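Local coordinates for P35 antigen (PDB 4ALY), which is an outer surface lipoprotein of the Lyme disease spirochaete Borrelia burgdorferi that is needed for infection through a tick bite, at residues D223-Y231 with L244-N252; Q102-F110 with I146-S157. One frame throughout, in Å; residues are numbered along the deposited sequence.

Interaction 1 (D223-Y231 with L244-N252); sequences DTDDLIDEY and LNDTLRSKN. With SO4 (sulfate ion), chain C.
Leu227 and Leu248 meet in an all-helical fold, where the chain leaves helix 200-233, passes through the short helix 235-239 and returns nearly antiparallel as helix 241-250. The two short segments make an angle of 155°, and their axes come no closer than 10.8 Å. The inner side is apolar. Leu227 has its CG anti to the backbone N (chi1 174°), which carries its two methyls across to the partner helix. Its CD2 lies 4.2 Å from Leu248 CD1, and its CD1 touches Thr247 OG1 at 3.7 Å. Leu244 CD1 extends this patch between Leu227 and the ring of Tyr231, which it meets obliquely. Leu156 of helix 143-157 and Leu165 of helix 163-189 pack on Leu248 from outside the pair.

The other side is polar and partly exposed. Lys251, just past the helical part of its segment, lays its CB against the Asp223 carboxylate, 3.9 Å from CG. The polar end of Asp223 itself is held by a salt bridge to Arg173. The lysine chain bends at chi2 and chi4 and meets Glu230 coming from the opposite direction. Thr247 OG1 gives one carboxylate oxygen, Glu230 OE1, a weak hydrogen bond of 3.3 Å. The carboxylate of Asp226 lies near Lys251 NZ without touching it and may favour a charged lysine. Away from this interface, Asn245 ND2 donates to O4 of a sulfate, probably from the crystallisation liquor, at 3.1 Å. In the salt bridge, Lys251 NZ is 2.8 Å from Glu230 OE2, which accepts through its syn lone pair.

Interaction 2 (Q102-F110 with I146-S157); sequences QFGMRAEIF and IFNLGQILSKLS
This is a close packing of a turn and a short helix against a longer helix, at one end of the all-helical fold. Residues 102-105 run beside helix 143-157, and helix 106-110 crosses over it. The two helical segments cross at 67°, with their axes 8.4 Å apart. Glycines permit the close fit: Met105 CG rests 3.6 Å from Gly150 CA, and the positive phi of Gly104 suits the turn. Met105 O then accepts from both Ile109 N and Phe110 N, one on each side of the carbonyl plane, within a wider pi-type turn.

Ile109 is a knob in a hole formed by Gly150, Leu153, Ser154 and Ser157. With CG1 anti to the carbonyl carbon (chi1 -44°) and chi2 extended, Ile109 CD1 comes to 3.5 Å from Gly150 O. Further along, Ser157 OG lies 2.5 Å from Glu108 O, too short for the exact geometry of this hydrogen bond to be trusted. The OG of Ser154 is tied back to Gly150 O at 2.9 Å. It also receives a hydrogen bond from a water that donates to Gly104 O and accepts from Glu108 N. This water joins the turn, the short helix and the long helix.

At the other end Phe103 CB packs on Ile146 CG2 at 3.9 Å, while Phe147 lies obliquely beside Phe103 O. Tyr136 of helix 129-137 meets the Phe103 ring edge-to-face. Helix 163-189 packs on the buried side, with Leu170 against Met105 and Leu153, and Val166 against Ile109.

In the fold
From the N terminus, the chain first runs through helix 70-95 and reaches residues 102-110. Interaction 2 closes when helix 143-157 returns to them, after a loop of 35 residues that includes helix 129-137. The chain then passes through helix 163-189 into helix 200-233. Interaction 1 closes a shorter loop of 12 residues, mostly helical, between helices 200-233 and 241-250. The two loops follow in series and neither nest nor cross. In space they meet: the centres of interaction 1 and interaction 2 are about 14 Å apart. Helix 143-157 serves both: its Lys155 NZ probably hydrogen-bonds Tyr231 OH, while Leu149 packs on Thr224 and Ile152 on Leu244.

Interaction 1 (D223-Y231 with L244-N252)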
loop_
_atom_site.group_PDB
_atom_site.type_symbol
_atom_site.label_atom_id
_atom_site.label_comp_id
_atom_site.label_asym_id
_atom_site.label_seq_id
_atom_site.Cartn_x
_atom_site.Cartn_y
_atom_site.Cartn_z
ATOM N N ASP A 223 -4.236 -7.352 8.863
ATOM C CA ASP A 223 -3.570 -8.664 8.670
ATOM C C ASP A 223 -2.122 -8.606 9.160
ATOM O O ASP A 223 -1.583 -9.614 9.582
ATOM C CB ASP A 223 -3.632 -9.188 7.215
ATOM C CG ASP A 223 -5.056 -9.555 6.755
ATOM O OD1 ASP A 223 -5.905 -9.872 7.601
ATOM O OD2 ASP A 223 -5.325 -9.504 5.535
ATOM N N THR A 224 -1.552 -7.402 9.193
ATOM C CA THR A 224 -0.136 -7.185 9.508
ATOM C C THR A 224 0.030 -7.326 10.966
ATOM O O THR A 224 0.953 -7.990 11.420
ATOM C CB THR A 224 0.356 -5.750 9.225
ATOM O OG1 THR A 224 0.140 -5.424 7.888
ATOM C CG2 THR A 224 1.783 -5.716 9.359
ATOM N N ASP A 225 -0.829 -6.643 11.705
ATOM C CA ASP A 225 -0.844 -6.711 13.162
ATOM C C ASP A 225 -1.138 -8.143 13.598
ATOM O O ASP A 225 -0.522 -8.604 14.529
ATOM C CB ASP A 225 -1.938 -5.802 13.726
ATOM C CG ASP A 225 -1.655 -4.308 13.494
ATOM O OD1 ASP A 225 -0.470 -3.865 13.545
ATOM O OD2 ASP A 225 -2.631 -3.552 13.329
ATOM N N ASP A 226 -2.056 -8.847 12.935
ATOM C CA ASP A 226 -2.414 -10.192 13.423
ATOM C C ASP A 226 -1.255 -11.141 13.230
ATOM O O ASP A 226 -1.012 -12.044 14.073
ATOM C CB ASP A 226 -3.690 -10.770 12.770
ATOM C CG ASP A 226 -4.952 -9.962 13.099
ATOM O OD1 ASP A 226 -5.055 -9.327 14.163
ATOM O OD2 ASP A 226 -5.873 -9.955 12.291
ATOM N N LEU A 227 -0.524 -10.909 12.134
ATOM C CA LEU A 227 0.627 -11.743 11.814
ATOM C C LEU A 227 1.681 -11.542 12.921
ATOM O O LEU A 227 2.206 -12.520 13.445
ATOM C CB LEU A 227 1.192 -11.389 10.436
ATOM C CG LEU A 227 2.492 -12.183 10.182
ATOM C CD1 LEU A 227 2.181 -13.704 10.266
ATOM C CD2 LEU A 227 3.184 -11.758 8.880
ATOM N N ILE A 228 1.948 -10.288 13.287
ATOM C CA ILE A 228 2.871 -9.923 14.349
ATOM C C ILE A 228 2.417 -10.607 15.657
ATOM O O ILE A 228 3.246 -11.220 16.358
ATOM C CB ILE A 228 2.905 -8.365 14.504
ATOM C CG1 ILE A 228 3.604 -7.677 13.294
ATOM C CG2 ILE A 228 3.487 -7.901 15.859
ATOM C CD1 ILE A 228 3.733 -6.138 13.431
ATOM N N ASP A 229 1.119 -10.533 15.982
ATOM C CA ASP A 229 0.597 -11.184 17.216
ATOM C C ASP A 229 0.724 -12.674 17.130
ATOM O O ASP A 229 1.225 -13.240 18.056
ATOM C CB ASP A 229 -0.887 -10.839 17.542
ATOM C CG ASP A 229 -1.105 -9.349 17.793
ATOM O OD1 ASP A 229 -0.226 -8.666 18.379
ATOM O OD2 ASP A 229 -2.167 -8.838 17.403
ATOM N N GLU A 230 0.267 -13.315 16.043
ATOM C CA GLU A 230 0.375 -14.771 15.906
ATOM C C GLU A 230 1.833 -15.185 16.049
ATOM O O GLU A 230 2.142 -16.091 16.803
ATOM C CB GLU A 230 -0.231 -15.242 14.579
ATOM C CG GLU A 230 -1.678 -14.752 14.387
ATOM C CD GLU A 230 -2.172 -14.701 12.928
ATOM O OE1 GLU A 230 -1.518 -15.226 11.992
ATOM O OE2 GLU A 230 -3.259 -14.125 12.703
ATOM N N TYR A 231 2.754 -14.466 15.405
ATOM C CA TYR A 231 4.162 -14.766 15.565
ATOM C C TYR A 231 4.645 -14.683 17.029
ATOM O O TYR A 231 5.187 -15.684 17.573
ATOM C CB TYR A 231 4.991 -13.904 14.628
ATOM C CG TYR A 231 6.482 -14.131 14.746
ATOM C CD1 TYR A 231 7.272 -13.370 15.656
ATOM C CD2 TYR A 231 7.113 -15.078 13.951
ATOM C CE1 TYR A 231 8.644 -13.558 15.759
ATOM C CE2 TYR A 231 8.471 -15.295 14.045
ATOM C CZ TYR A 231 9.232 -14.535 14.928
ATOM O OH TYR A 231 10.578 -14.776 14.974
ATOM N N LEU A 244 5.417 -20.865 9.228
ATOM C CA LEU A 244 5.383 -19.416 9.123
ATOM C C LEU A 244 4.838 -19.083 7.732
ATOM O O LEU A 244 3.891 -18.287 7.609
ATOM C CB LEU A 244 6.727 -18.749 9.441
ATOM C CG LEU A 244 6.685 -17.216 9.293
ATOM C CD1 LEU A 244 5.541 -16.596 10.149
ATOM C CD2 LEU A 244 8.032 -16.502 9.527
ATOM N N ASN A 245 5.418 -19.711 6.696
ATOM C CA ASN A 245 4.896 -19.559 5.344
ATOM C C ASN A 245 3.371 -19.822 5.216
ATOM O O ASN A 245 2.663 -19.037 4.591
ATOM C CB ASN A 245 5.661 -20.449 4.357
ATOM C CG ASN A 245 5.134 -20.304 2.951
ATOM O OD1 ASN A 245 5.275 -19.247 2.348
ATOM N ND2 ASN A 245 4.477 -21.368 2.434
ATOM N N ASP A 246 2.853 -20.884 5.818
ATOM C CA ASP A 246 1.407 -21.119 5.750
ATOM C C ASP A 246 0.595 -20.053 6.392
ATOM O O ASP A 246 -0.496 -19.738 5.909
ATOM C CB ASP A 246 0.993 -22.448 6.370
ATOM C CG ASP A 246 1.588 -23.626 5.627
ATOM O OD1 ASP A 246 1.807 -23.512 4.376
ATOM O OD2 ASP A 246 1.874 -24.635 6.318
ATOM N N THR A 247 1.078 -19.499 7.487
ATOM C CA THR A 247 0.281 -18.446 8.065
ATOM C C THR A 247 0.232 -17.143 7.300
ATOM O O THR A 247 -0.834 -16.556 7.182
ATOM C CB THR A 247 0.369 -18.341 9.586
ATOM O OG1 THR A 247 0.475 -16.969 9.970
ATOM C CG2 THR A 247 1.420 -19.170 10.113
ATOM N N LEU A 248 1.333 -16.750 6.682
ATOM C CA LEU A 248 1.308 -15.635 5.736
ATOM C C LEU A 248 0.311 -15.850 4.563
ATOM O O LEU A 248 -0.456 -14.931 4.214
ATOM C CB LEU A 248 2.735 -15.355 5.220
ATOM C CG LEU A 248 2.884 -14.115 4.253
ATOM C CD1 LEU A 248 2.295 -12.841 4.919
ATOM C CD2 LEU A 248 4.287 -13.893 3.676
ATOM N N ARG A 249 0.359 -17.040 3.947
ATOM C CA ARG A 249 -0.538 -17.521 2.871
ATOM C C ARG A 249 -2.008 -17.454 3.270
ATOM O O ARG A 249 -2.843 -17.066 2.489
ATOM C CB ARG A 249 -0.227 -19.001 2.621
ATOM C CG ARG A 249 -0.400 -19.602 1.219
ATOM C CD ARG A 249 -1.390 -18.909 0.331
ATOM N NE ARG A 249 -0.869 -18.048 -0.769
ATOM C CZ ARG A 249 0.248 -18.212 -1.472
ATOM N NH1 ARG A 249 1.063 -19.203 -1.226
ATOM N NH2 ARG A 249 0.547 -17.380 -2.434
ATOM N N SER A 250 -2.349 -17.791 4.496
ATOM C CA SER A 250 -3.761 -17.793 4.838
ATOM C C SER A 250 -4.475 -16.437 4.656
ATOM O O SER A 250 -5.692 -16.383 4.393
ATOM C CB SER A 250 -3.975 -18.408 6.244
ATOM O OG SER A 250 -3.254 -17.707 7.218
ATOM N N LYS A 251 -3.719 -15.344 4.775
ATOM C CA LYS A 251 -4.262 -13.988 4.634
ATOM C C LYS A 251 -3.948 -13.436 3.262
ATOM O O LYS A 251 -4.291 -12.288 2.935
ATOM C CB LYS A 251 -3.668 -13.068 5.707
ATOM C CG LYS A 251 -3.881 -13.590 7.116
ATOM C CD LYS A 251 -2.586 -13.478 7.917
ATOM C CE LYS A 251 -2.719 -13.995 9.355
ATOM N NZ LYS A 251 -4.031 -13.695 10.001
ATOM N N ASN A 252 -3.262 -14.213 2.446
ATOM C CA ASN A 252 -2.894 -13.681 1.160
ATOM C C ASN A 252 -3.025 -14.807 0.129
ATOM O O ASN A 252 -2.016 -15.364 -0.292
ATOM C CB ASN A 252 -1.445 -13.120 1.197
ATOM C CG ASN A 252 -1.274 -11.935 2.172
ATOM O OD1 ASN A 252 -1.636 -10.801 1.852
ATOM N ND2 ASN A 252 -0.709 -12.192 3.341
HETATM S S SO4 C . 2.749 -21.496 -1.146
HETATM O O1 SO4 C . 3.122 -20.288 -1.891
HETATM O O2 SO4 C . 2.123 -22.303 -2.179
HETATM O O3 SO4 C . 1.783 -21.306 -0.037
HETATM O O4 SO4 C . 4.029 -22.052 -0.595
#

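Interaction 2 (Q102-F110 with I146-S157)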
loop_
_atom_site.group_PDB
_atom_site.type_symbol
_atom_site.label_atom_id
_atom_site.label_comp_id
_atom_site.label_asym_id
_atom_site.label_seq_id
_atom_site.Cartn_x
_atom_site.Cartn_y
_atom_site.Cartn_z
ATOM N N GLN A 102 17.222 0.138 6.248
ATOM C CA GLN A 102 15.825 0.121 5.741
ATOM C C GLN A 102 14.862 -0.543 6.701
ATOM O O GLN A 102 14.049 -1.445 6.342
ATOM C CB GLN A 102 15.791 -0.447 4.325
ATOM C CG GLN A 102 16.696 0.408 3.469
ATOM C CD GLN A 102 16.938 -0.128 2.088
ATOM O OE1 GLN A 102 16.579 -1.274 1.746
ATOM N NE2 GLN A 102 17.493 0.734 1.242
ATOM N N PHE A 103 14.951 -0.096 7.956
ATOM C CA PHE A 103 14.084 -0.566 9.024
ATOM C C PHE A 103 14.245 -2.046 9.216
ATOM O O PHE A 103 13.272 -2.766 9.578
ATOM C CB PHE A 103 12.632 -0.149 8.807
ATOM C CG PHE A 103 12.414 1.323 9.012
ATOM C CD1 PHE A 103 12.644 1.889 10.258
ATOM C CD2 PHE A 103 11.963 2.132 8.006
ATOM C CE1 PHE A 103 12.461 3.244 10.479
ATOM C CE2 PHE A 103 11.772 3.520 8.221
ATOM C CZ PHE A 103 12.039 4.067 9.474
ATOM N N GLY A 104 15.502 -2.491 9.090
ATOM C CA GLY A 104 15.845 -3.897 9.377
ATOM C C GLY A 104 15.585 -4.787 8.159
ATOM O O GLY A 104 16.017 -5.935 8.115
ATOM N N MET A 105 14.913 -4.250 7.151
ATOM C CA MET A 105 14.453 -5.058 6.076
ATOM C C MET A 105 15.454 -5.238 4.935
ATOM O O MET A 105 15.268 -6.057 4.050
ATOM C CB MET A 105 13.154 -4.475 5.549
ATOM C CG MET A 105 11.985 -4.807 6.439
ATOM S SD MET A 105 10.463 -3.959 5.905
ATOM C CE MET A 105 9.887 -5.374 5.037
ATOM N N ARG A 106 16.510 -4.471 4.937
ATOM C CA ARG A 106 17.351 -4.498 3.776
ATOM C C ARG A 106 18.192 -5.788 3.627
ATOM O O ARG A 106 18.269 -6.305 2.515
ATOM C CB ARG A 106 18.254 -3.297 3.778
ATOM C CG ARG A 106 19.434 -3.505 2.876
ATOM C CD ARG A 106 20.438 -2.407 3.143
ATOM N NE ARG A 106 20.966 -1.914 1.903
ATOM C CZ ARG A 106 21.223 -0.635 1.650
ATOM N NH1 ARG A 106 21.032 0.335 2.575
ATOM N NH2 ARG A 106 21.659 -0.338 0.431
ATOM N N ALA A 107 18.789 -6.308 4.708
ATOM C CA ALA A 107 19.766 -7.428 4.562
ATOM C C ALA A 107 19.150 -8.679 3.956
ATOM O O ALA A 107 19.827 -9.342 3.201
ATOM C CB ALA A 107 20.446 -7.780 5.914
ATOM N N GLU A 108 17.875 -9.002 4.302
ATOM C CA GLU A 108 17.230 -10.267 3.894
ATOM C C GLU A 108 16.060 -10.149 2.986
ATOM O O GLU A 108 15.551 -11.197 2.498
ATOM C CB GLU A 108 16.663 -11.042 5.070
ATOM C CG GLU A 108 17.497 -11.061 6.322
ATOM C CD GLU A 108 18.750 -11.848 6.173
ATOM O OE1 GLU A 108 19.031 -12.356 5.044
ATOM O OE2 GLU A 108 19.451 -11.959 7.198
ATOM N N ILE A 109 15.547 -8.932 2.804
ATOM C CA ILE A 109 14.399 -8.754 1.927
ATOM C C ILE A 109 14.801 -7.814 0.822
ATOM O O ILE A 109 15.012 -8.253 -0.320
ATOM C CB ILE A 109 13.167 -8.247 2.716
ATOM C CG1 ILE A 109 13.027 -9.013 4.024
ATOM C CG2 ILE A 109 11.869 -8.308 1.877
ATOM C CD1 ILE A 109 11.875 -8.572 4.920
ATOM N N PHE A 110 14.949 -6.511 1.113
ATOM C CA PHE A 110 14.954 -5.561 -0.006
ATOM C C PHE A 110 16.149 -5.842 -0.908
ATOM O O PHE A 110 16.124 -5.707 -2.143
ATOM C CB PHE A 110 14.955 -4.123 0.469
ATOM C CG PHE A 110 13.733 -3.713 1.249
ATOM C CD1 PHE A 110 12.505 -4.328 1.063
ATOM C CD2 PHE A 110 13.804 -2.633 2.131
ATOM C CE1 PHE A 110 11.369 -3.904 1.752
ATOM C CE2 PHE A 110 12.663 -2.160 2.804
ATOM C CZ PHE A 110 11.442 -2.799 2.625
ATOM N N ILE A 146 6.548 -1.602 11.246
ATOM C CA ILE A 146 7.372 -1.865 10.077
ATOM C C ILE A 146 8.571 -2.735 10.421
ATOM O O ILE A 146 8.889 -3.644 9.676
ATOM C CB ILE A 146 7.821 -0.580 9.418
ATOM C CG1 ILE A 146 6.567 0.114 8.825
ATOM C CG2 ILE A 146 8.835 -0.869 8.301
ATOM C CD1 ILE A 146 6.842 1.562 8.571
ATOM N N PHE A 147 9.201 -2.472 11.556
ATOM C CA PHE A 147 10.389 -3.149 11.928
ATOM C C PHE A 147 10.042 -4.584 12.337
ATOM O O PHE A 147 10.798 -5.499 11.996
ATOM C CB PHE A 147 11.124 -2.406 13.061
ATOM C CG PHE A 147 12.288 -3.174 13.605
ATOM C CD1 PHE A 147 13.467 -3.235 12.891
ATOM C CD2 PHE A 147 12.152 -3.967 14.773
ATOM C CE1 PHE A 147 14.536 -3.999 13.378
ATOM C CE2 PHE A 147 13.184 -4.713 15.265
ATOM C CZ PHE A 147 14.392 -4.749 14.560
ATOM N N ASN A 148 8.949 -4.757 13.119
ATOM C CA ASN A 148 8.508 -6.086 13.637
ATOM C C ASN A 148 8.015 -7.020 12.498
ATOM O O ASN A 148 8.433 -8.187 12.449
ATOM C CB ASN A 148 7.495 -5.960 14.804
ATOM C CG ASN A 148 8.122 -5.340 16.076
ATOM O OD1 ASN A 148 9.159 -5.814 16.576
ATOM N ND2 ASN A 148 7.542 -4.245 16.561
ATOM N N LEU A 149 7.154 -6.501 11.608
ATOM C CA LEU A 149 6.770 -7.157 10.345
ATOM C C LEU A 149 8.007 -7.653 9.625
ATOM O O LEU A 149 8.114 -8.874 9.357
ATOM C CB LEU A 149 6.021 -6.234 9.395
ATOM C CG LEU A 149 5.369 -6.898 8.111
ATOM C CD1 LEU A 149 4.471 -8.131 8.473
ATOM C CD2 LEU A 149 4.557 -5.914 7.250
ATOM N N GLY A 150 8.966 -6.735 9.413
ATOM C CA GLY A 150 10.169 -6.986 8.699
ATOM C C GLY A 150 11.066 -8.050 9.246
ATOM O O GLY A 150 11.745 -8.708 8.442
ATOM N N GLN A 151 11.143 -8.200 10.576
ATOM C CA GLN A 151 11.948 -9.253 11.206
ATOM C C GLN A 151 11.314 -10.653 10.996
ATOM O O GLN A 151 12.010 -11.695 10.865
ATOM C CB GLN A 151 12.181 -8.989 12.710
ATOM C CG GLN A 151 13.038 -7.746 13.004
ATOM C CD GLN A 151 14.448 -7.805 12.362
ATOM O OE1 GLN A 151 14.761 -7.166 11.271
ATOM N NE2 GLN A 151 15.329 -8.594 13.029
ATOM N N ILE A 152 9.989 -10.677 10.963
ATOM C CA ILE A 152 9.278 -11.892 10.747
ATOM C C ILE A 152 9.397 -12.304 9.257
ATOM O O ILE A 152 9.623 -13.464 8.939
ATOM C CB ILE A 152 7.833 -11.626 11.150
ATOM C CG1 ILE A 152 7.756 -11.332 12.684
ATOM C CG2 ILE A 152 6.869 -12.688 10.649
ATOM C CD1 ILE A 152 6.379 -10.823 13.054
ATOM N N LEU A 153 9.225 -11.341 8.354
ATOM C CA LEU A 153 9.217 -11.608 6.934
ATOM C C LEU A 153 10.628 -11.942 6.457
ATOM O O LEU A 153 10.773 -12.618 5.475
ATOM C CB LEU A 153 8.658 -10.427 6.143
ATOM C CG LEU A 153 7.158 -10.125 6.231
ATOM C CD1 LEU A 153 6.770 -8.939 5.348
ATOM C CD2 LEU A 153 6.241 -11.320 6.003
ATOM N N SER A 154 11.650 -11.501 7.173
ATOM C CA SER A 154 13.018 -11.816 6.850
ATOM C C SER A 154 13.250 -13.287 7.127
ATOM O O SER A 154 14.181 -13.894 6.556
ATOM C CB SER A 154 13.952 -11.077 7.791
ATOM O OG SER A 154 14.179 -9.768 7.361
ATOM N N LYS A 155 12.465 -13.874 8.020
ATOM C CA LYS A 155 12.698 -15.283 8.322
ATOM C C LYS A 155 12.267 -16.084 7.092
ATOM O O LYS A 155 12.965 -17.017 6.717
ATOM C CB LYS A 155 11.989 -15.726 9.580
ATOM C CG LYS A 155 12.626 -15.160 10.847
ATOM C CD LYS A 155 12.127 -15.937 12.047
ATOM C CE LYS A 155 13.180 -15.943 13.142
ATOM N NZ LYS A 155 12.500 -16.287 14.408
ATOM N N LEU A 156 11.163 -15.661 6.445
ATOM C CA LEU A 156 10.669 -16.270 5.221
ATOM C C LEU A 156 11.526 -15.920 4.009
ATOM O O LEU A 156 11.774 -16.763 3.158
ATOM C CB LEU A 156 9.253 -15.792 4.924
ATOM C CG LEU A 156 8.115 -16.308 5.777
ATOM C CD1 LEU A 156 6.803 -15.551 5.506
ATOM C CD2 LEU A 156 7.982 -17.848 5.611
ATOM N N SER A 157 11.954 -14.677 3.894
ATOM C CA SER A 157 12.715 -14.273 2.723
ATOM C C SER A 157 14.097 -15.000 2.654
ATOM O O SER A 157 14.682 -15.205 1.578
ATOM C CB SER A 157 12.843 -12.750 2.706
ATOM O OG SER A 157 13.513 -12.269 1.526
HETATM O O HOH W 1 12.650 -5.327 10.253
HETATM O O HOH W 2 16.247 -8.139 6.582
#